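Local coordinates for beta-glucosidase (Chaetomella raphigera, PDB 6JXG), which probably hydrolyses terminal, non-reducing beta-D-glucosyl residues to release beta-D-glucose, acting as a secreted family 3 glycoside hydrolase in cellulose degradation, at residues G75-S80 with R327-D332; Y88-A93 with S139-G144; A152-F157 with W184-A189. All blocks are in the same frame, centred on the assembly; numbering follows the deposited sequence.

Contact 1 of 3, residues G75-S80 with R327-D332; sequences GIQTAS and RAIARD
Gln77 and Ile329 lie alongside one another with their side chains pointing opposite ways, CG of the glutamine 3.9 Å from CG2 of the isoleucine. The glutamine chain leaves with CG anti to the backbone N and then bends (chi2 78°), which carries its amide along the backbone of 327-332. There NE2 comes to 3.6 Å from Ala330 O without forming a hydrogen bond; its polar atoms are instead satisfied weakly by Ala504 O and Val506 N, so a residue with a methylene stem and an amide end serves both the greasy and the polar side of this buried place. Thr78 contributes its OG1, 3.8 Å from the same Ile329 CG2 methyl, while that hydroxyl is hydrogen-bonded to Thr74 O one helical turn back. The CG2 branch of Ile329 thus reaches both Gln77 and Thr78, and the side chain also touches Leu86 and Arg90 of helix 84-100, and Pro73. With axes 9.0 Å apart and crossing at 69°, this is steep helix-on-helix packing, joining the family 3 N-terminal domain to the helix that leads into strand 335-339 of a second sheet.

Contact 2 of 3, residues Y88-A93 with S139-G144; sequences YSRGLA and SNTITG
The ring of Tyr88 lies obliquely against Gly144, its CE1 only 3.3 Å from Gly144 CA. With CG anti to the backbone N (chi1 169°), the ring is laid along helix 131-147, and CE1 also meets the CG2 methyl of Thr143 at 4.0 Å. The ring's far end is fixed by a hydrogen bond between the phenol OH and Asp147. Without the ring, as with an alanine in its place, the Asp147 carboxylate would probably lose this partner and a gap would open beside Gly144. Leu92, one turn on, brings CD1 to 3.5 Å from Gly144 O. Gly91 and Gly144 face each other, and a CB on either would run into backbone of the opposite helix; their bareness lets the axes approach to 6.8 Å at a shallow angle of 33°. Elsewhere in the contact, Arg90 NH1 donates in its guanidinium plane to a water at 2.9 Å, which in turn donates to Thr141 OG1. Arg90 NH2 holds Pro73 O, and the Thr141 hydroxyl also bonds Ala137 O. Two helices of the TIM-barrel-clan N-terminal domain, 84-100 and 131-147, are thus packed through glycines. No direct hydrogen bond joins the segments; CA-H groups point at carbonyls, Tyr88 CA at Asn140 O (3.5 Å) and Leu92 CA at Gly144 O (3.3 Å), so the polar chemistry between them consists of these weak contacts and one bridging water.

Contact 3 of 3, residues A152-F157 with W184-A189; sequences ACAKHF and WPFADA
Strand 152-157 and helix 184-189 run nearly antiparallel, their segment axes 9.5 Å apart at 162°. Phe186 carries the contact by pushing its ring end-first at the strand backbone. Its CG stands anti to the carbonyl carbon (chi1 -76°), which directs the ring toward the strand, and CZ ends 3.6 Å from His156 O. Ala154 O lies at the ring edge, close to its plane, 3.8 Å from CE1. Phe157 then comes over one face of that ring in a T-shaped stack: its CD1 points down near the centre of Phe186, the centroids are 5.4 Å apart and the planes stand at 89°. Small residues suit the other end, where the CB methyls of Ala154 and Ala189 meet at 4.1 Å and let helix and strand come close. The peptide bond before His156 is cis, and both Lys155 and His156 start away from the helix at CB, Lys155 CG resting over a face of the imidazole. Their polar ends are held by Leu107 O and Gly112 O, a Lys-His pair consistent with that found on the corresponding barrel strand of other family 3 glucosidases. Strand 151-157 lies beside and parallel to strand 196-199, with helix 184-191 on the connection between them, the beta-alpha-beta crossover of a TIM-type barrel. Met138 and Ile142 of helix 131-147 pack on the alanines, while Phe214, Leu215 and Leu219 of helix 214-222 pack against Phe157.

From the N terminus, the chain passes 75-80 and soon enters helix 84-100. Contact 2 closes the first loop when 139-144 returns to 88-93; after strand 151-157, contact 3 closes a shorter one with 184-189. These two loops follow in series, and both are nested inside the long loop that contact 1 closes when 327-332 comes back to 75-80; none cross. Arg90 joins contacts 1 and 2, lying beside Thr78 and Ile329, while Ile142 of helix 131-147 packs on Ala152 and Ala189 and so joins contacts 2 and 3. Together they tie strand 151-157, past helices 131-147 and 84-100, to helix 323-332.

Contact 1 of 3, residues G75-S80 with R327-D332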
# COMPACT_ATOMS: atom_id res chain seq x y z
N GLY A 75 -0.55 -4.62 0.26
CA GLY A 75 0.25 -3.47 -0.12
C GLY A 75 1.49 -3.33 0.73
O GLY A 75 2.57 -3.07 0.22
N ILE A 76 1.35 -3.47 2.04
CA ILE A 76 2.45 -3.11 2.93
C ILE A 76 3.52 -4.16 2.83
O ILE A 76 4.72 -3.80 2.97
CB ILE A 76 1.96 -2.85 4.40
CG1 ILE A 76 3.03 -2.13 5.24
CG2 ILE A 76 1.54 -4.15 5.09
CD1 ILE A 76 3.42 -0.76 4.72
N GLN A 77 3.12 -5.43 2.64
CA GLN A 77 4.08 -6.54 2.35
C GLN A 77 4.82 -6.30 1.07
O GLN A 77 6.05 -6.54 0.99
CB GLN A 77 3.39 -7.91 2.28
CG GLN A 77 4.39 -9.12 2.07
CD GLN A 77 5.02 -9.39 3.40
OE1 GLN A 77 4.54 -8.84 4.36
NE2 GLN A 77 6.00 -10.30 3.48
N THR A 78 4.09 -5.81 0.07
CA THR A 78 4.67 -5.45 -1.24
C THR A 78 5.72 -4.32 -1.09
O THR A 78 6.84 -4.41 -1.64
CB THR A 78 3.52 -5.12 -2.20
OG1 THR A 78 2.70 -6.27 -2.33
CG2 THR A 78 4.00 -4.68 -3.52
N ALA A 79 5.38 -3.29 -0.32
CA ALA A 79 6.35 -2.19 -0.03
C ALA A 79 7.54 -2.70 0.69
O ALA A 79 8.66 -2.26 0.37
CB ALA A 79 5.74 -1.04 0.71
N SER A 80 7.35 -3.66 1.59
CA SER A 80 8.42 -4.23 2.40
C SER A 80 9.51 -4.96 1.63
O SER A 80 10.61 -5.22 2.17
CB SER A 80 7.91 -5.14 3.53
OG SER A 80 6.97 -4.45 4.39
N ARG A 327 4.30 -15.64 -4.29
CA ARG A 327 5.32 -16.26 -3.48
C ARG A 327 6.56 -15.39 -3.34
O ARG A 327 7.14 -15.29 -2.25
CB ARG A 327 5.71 -17.62 -4.03
CG ARG A 327 6.60 -18.40 -3.04
CD ARG A 327 6.89 -19.74 -3.62
NE ARG A 327 7.82 -20.48 -2.77
CZ ARG A 327 7.91 -21.80 -2.77
NH1 ARG A 327 7.11 -22.53 -3.54
NH2 ARG A 327 8.80 -22.41 -1.99
N ALA A 328 7.01 -14.75 -4.42
CA ALA A 328 8.22 -13.98 -4.36
C ALA A 328 8.08 -12.78 -3.39
O ALA A 328 9.01 -12.49 -2.63
CB ALA A 328 8.65 -13.52 -5.74
N ILE A 329 6.92 -12.14 -3.36
CA ILE A 329 6.66 -11.06 -2.39
C ILE A 329 6.44 -11.56 -0.97
O ILE A 329 6.92 -10.91 -0.03
CB ILE A 329 5.49 -10.19 -2.90
CG1 ILE A 329 5.93 -9.47 -4.19
CG2 ILE A 329 5.00 -9.23 -1.81
CD1 ILE A 329 4.86 -8.81 -4.96
N ALA A 330 5.76 -12.69 -0.78
CA ALA A 330 5.61 -13.30 0.54
C ALA A 330 6.98 -13.62 1.10
O ALA A 330 7.21 -13.47 2.29
CB ALA A 330 4.81 -14.57 0.47
N ARG A 331 7.90 -14.00 0.23
CA ARG A 331 9.26 -14.30 0.67
C ARG A 331 10.11 -13.05 0.88
O ARG A 331 10.76 -12.85 1.91
CB ARG A 331 9.90 -15.22 -0.41
CG ARG A 331 11.37 -15.59 -0.28
CD ARG A 331 11.80 -16.33 -1.57
NE ARG A 331 11.99 -15.31 -2.57
CZ ARG A 331 11.78 -15.37 -3.91
NH1 ARG A 331 11.34 -16.44 -4.47
NH2 ARG A 331 12.09 -14.31 -4.69
N ASP A 332 10.21 -12.22 -0.16
CA ASP A 332 11.18 -11.16 -0.18
C ASP A 332 10.74 -9.91 0.61
O ASP A 332 11.52 -9.00 0.77
CB ASP A 332 11.54 -10.75 -1.61
CG ASP A 332 12.28 -11.79 -2.40
OD1 ASP A 332 12.70 -12.84 -1.85
OD2 ASP A 332 12.52 -11.49 -3.60

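Contact 2 of 3, residues Y88-A93 with S139-G144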
# COMPACT_ATOMS: atom_id res chain seq x y z
N TYR A 88 5.95 -3.99 -9.66
CA TYR A 88 5.37 -3.87 -10.98
C TYR A 88 4.69 -5.17 -11.35
O TYR A 88 3.54 -5.15 -11.77
CB TYR A 88 6.45 -3.55 -12.03
CG TYR A 88 5.92 -3.68 -13.41
CD1 TYR A 88 5.22 -2.63 -14.00
CD2 TYR A 88 6.06 -4.90 -14.14
CE1 TYR A 88 4.69 -2.73 -15.30
CE2 TYR A 88 5.53 -4.99 -15.44
CZ TYR A 88 4.84 -3.90 -15.99
OH TYR A 88 4.27 -4.00 -17.25
N SER A 89 5.36 -6.32 -11.14
CA SER A 89 4.78 -7.60 -11.49
C SER A 89 3.46 -7.96 -10.76
O SER A 89 2.55 -8.52 -11.34
CB SER A 89 5.79 -8.75 -11.31
OG SER A 89 6.82 -8.61 -12.29
N ARG A 90 3.35 -7.63 -9.48
CA ARG A 90 2.05 -7.79 -8.78
C ARG A 90 0.94 -6.97 -9.41
O ARG A 90 -0.19 -7.45 -9.61
CB ARG A 90 2.23 -7.40 -7.31
CG ARG A 90 0.96 -7.39 -6.51
CD ARG A 90 1.37 -7.14 -5.08
NE ARG A 90 0.27 -6.88 -4.14
CZ ARG A 90 -0.35 -5.72 -3.96
NH1 ARG A 90 -0.12 -4.70 -4.76
NH2 ARG A 90 -1.30 -5.62 -3.00
N GLY A 91 1.27 -5.76 -9.86
CA GLY A 91 0.26 -4.94 -10.52
C GLY A 91 -0.17 -5.49 -11.88
O GLY A 91 -1.40 -5.55 -12.22
N LEU A 92 0.81 -5.93 -12.62
CA LEU A 92 0.54 -6.60 -13.91
C LEU A 92 -0.35 -7.82 -13.70
O LEU A 92 -1.36 -8.05 -14.42
CB LEU A 92 1.85 -6.99 -14.64
CG LEU A 92 1.72 -7.60 -16.03
CD1 LEU A 92 1.25 -6.54 -17.05
CD2 LEU A 92 3.04 -8.25 -16.50
N ALA A 93 0.02 -8.64 -12.72
CA ALA A 93 -0.72 -9.88 -12.48
C ALA A 93 -2.16 -9.58 -12.03
O ALA A 93 -3.10 -10.20 -12.53
CB ALA A 93 0.00 -10.69 -11.45
N SER A 139 3.39 4.11 -8.44
CA SER A 139 3.62 4.25 -9.87
C SER A 139 3.93 2.90 -10.50
O SER A 139 3.36 2.56 -11.56
CB SER A 139 4.74 5.27 -10.16
OG SER A 139 5.94 4.86 -9.59
N ASN A 140 4.67 2.04 -9.80
CA ASN A 140 4.96 0.75 -10.39
C ASN A 140 3.71 -0.14 -10.39
O ASN A 140 3.52 -0.91 -11.31
CB ASN A 140 6.13 0.05 -9.69
CG ASN A 140 7.45 0.51 -10.21
OD1 ASN A 140 7.89 0.09 -11.28
ND2 ASN A 140 8.09 1.40 -9.46
N THR A 141 2.89 -0.08 -9.34
CA THR A 141 1.63 -0.86 -9.32
C THR A 141 0.63 -0.44 -10.42
O THR A 141 0.07 -1.24 -11.13
CB THR A 141 0.94 -0.74 -7.95
OG1 THR A 141 1.86 -1.19 -6.90
CG2 THR A 141 -0.30 -1.56 -7.95
N ILE A 142 0.44 0.85 -10.57
CA ILE A 142 -0.45 1.41 -11.56
C ILE A 142 0.06 1.08 -12.95
O ILE A 142 -0.73 0.72 -13.83
CB ILE A 142 -0.58 2.88 -11.37
CG1 ILE A 142 -1.43 3.09 -10.13
CG2 ILE A 142 -1.23 3.59 -12.58
CD1 ILE A 142 -1.31 4.48 -9.60
N THR A 143 1.34 1.23 -13.17
CA THR A 143 1.87 0.97 -14.54
C THR A 143 1.65 -0.51 -14.87
O THR A 143 1.32 -0.85 -16.01
CB THR A 143 3.34 1.37 -14.65
OG1 THR A 143 3.47 2.76 -14.32
CG2 THR A 143 3.79 1.10 -16.04
N GLY A 144 1.86 -1.39 -13.92
CA GLY A 144 1.57 -2.79 -14.10
C GLY A 144 0.12 -3.06 -14.44
O GLY A 144 -0.21 -3.78 -15.39
O HOH W 1 2.02 -4.07 -6.66

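Contact 3 of 3, residues A152-F157 with W184-A189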
# COMPACT_ATOMS: atom_id res chain seq x y z
N ALA A 152 -6.69 1.59 -13.27
CA ALA A 152 -6.43 1.61 -11.85
C ALA A 152 -7.14 2.83 -11.24
O ALA A 152 -7.61 3.74 -11.94
CB ALA A 152 -4.91 1.70 -11.59
N CYS A 153 -7.26 2.80 -9.92
CA CYS A 153 -7.98 3.78 -9.15
C CYS A 153 -7.16 4.02 -7.87
O CYS A 153 -7.26 3.28 -6.87
CB CYS A 153 -9.37 3.27 -8.76
SG CYS A 153 -10.34 4.58 -7.86
N ALA A 154 -6.42 5.11 -7.86
CA ALA A 154 -5.74 5.54 -6.67
C ALA A 154 -6.72 6.06 -5.61
O ALA A 154 -7.47 7.05 -5.84
CB ALA A 154 -4.71 6.61 -7.00
N LYS A 155 -6.67 5.48 -4.42
CA LYS A 155 -7.66 5.82 -3.38
C LYS A 155 -6.91 5.95 -2.04
O LYS A 155 -5.80 5.35 -1.91
CB LYS A 155 -8.77 4.76 -3.35
CG LYS A 155 -8.42 3.39 -2.81
CD LYS A 155 -9.52 2.35 -3.11
CE LYS A 155 -9.25 1.14 -2.25
NZ LYS A 155 -10.23 0.06 -2.42
N HIS A 156 -7.43 6.63 -1.03
CA HIS A 156 -8.66 7.38 -0.92
C HIS A 156 -8.20 8.82 -0.69
O HIS A 156 -7.41 9.11 0.24
CB HIS A 156 -9.46 6.91 0.30
CG HIS A 156 -9.62 5.43 0.39
ND1 HIS A 156 -8.64 4.60 0.90
CD2 HIS A 156 -10.63 4.62 -0.01
CE1 HIS A 156 -9.06 3.35 0.85
NE2 HIS A 156 -10.28 3.34 0.33
N PHE A 157 -8.58 9.69 -1.61
CA PHE A 157 -8.16 11.07 -1.59
C PHE A 157 -9.11 11.91 -0.67
O PHE A 157 -10.26 12.14 -1.05
CB PHE A 157 -8.22 11.66 -3.02
CG PHE A 157 -7.68 13.09 -3.11
CD1 PHE A 157 -6.34 13.29 -3.22
CD2 PHE A 157 -8.56 14.21 -3.03
CE1 PHE A 157 -5.81 14.61 -3.30
CE2 PHE A 157 -8.05 15.52 -3.10
CZ PHE A 157 -6.66 15.70 -3.22
N TRP A 184 1.89 13.58 -1.98
CA TRP A 184 3.02 13.16 -2.76
C TRP A 184 2.78 11.81 -3.54
O TRP A 184 2.96 11.71 -4.75
CB TRP A 184 4.21 13.16 -1.87
CG TRP A 184 5.48 12.70 -2.52
CD1 TRP A 184 5.78 11.47 -3.02
CD2 TRP A 184 6.67 13.52 -2.70
NE1 TRP A 184 7.08 11.47 -3.51
CE2 TRP A 184 7.63 12.72 -3.35
CE3 TRP A 184 7.00 14.82 -2.33
CZ2 TRP A 184 8.91 13.18 -3.65
CZ3 TRP A 184 8.28 15.32 -2.66
CH2 TRP A 184 9.23 14.49 -3.28
N PRO A 185 2.23 10.79 -2.86
CA PRO A 185 1.96 9.57 -3.63
C PRO A 185 0.85 9.72 -4.63
O PRO A 185 0.87 9.02 -5.65
CB PRO A 185 1.57 8.54 -2.62
CG PRO A 185 1.61 9.23 -1.30
CD PRO A 185 2.11 10.61 -1.41
N PHE A 186 -0.13 10.59 -4.36
CA PHE A 186 -1.14 10.84 -5.38
C PHE A 186 -0.55 11.56 -6.59
O PHE A 186 -0.90 11.26 -7.75
CB PHE A 186 -2.33 11.61 -4.83
CG PHE A 186 -3.25 10.77 -4.01
CD1 PHE A 186 -4.21 9.97 -4.61
CD2 PHE A 186 -3.14 10.77 -2.62
CE1 PHE A 186 -5.08 9.21 -3.88
CE2 PHE A 186 -4.02 10.01 -1.87
CZ PHE A 186 -5.05 9.24 -2.51
N ALA A 187 0.39 12.45 -6.35
CA ALA A 187 1.07 13.13 -7.49
C ALA A 187 1.84 12.13 -8.33
O ALA A 187 1.75 12.15 -9.59
CB ALA A 187 1.97 14.27 -6.99
N ASP A 188 2.57 11.21 -7.68
CA ASP A 188 3.27 10.10 -8.43
C ASP A 188 2.26 9.26 -9.24
O ASP A 188 2.47 8.90 -10.40
CB ASP A 188 4.08 9.17 -7.51
CG ASP A 188 5.50 9.70 -7.19
OD1 ASP A 188 5.84 10.89 -7.50
OD2 ASP A 188 6.27 8.87 -6.72
N ALA A 189 1.13 8.99 -8.63
CA ALA A 189 0.09 8.23 -9.28
C ALA A 189 -0.46 8.91 -10.52
O ALA A 189 -0.60 8.32 -11.55
CB ALA A 189 -1.00 7.92 -8.30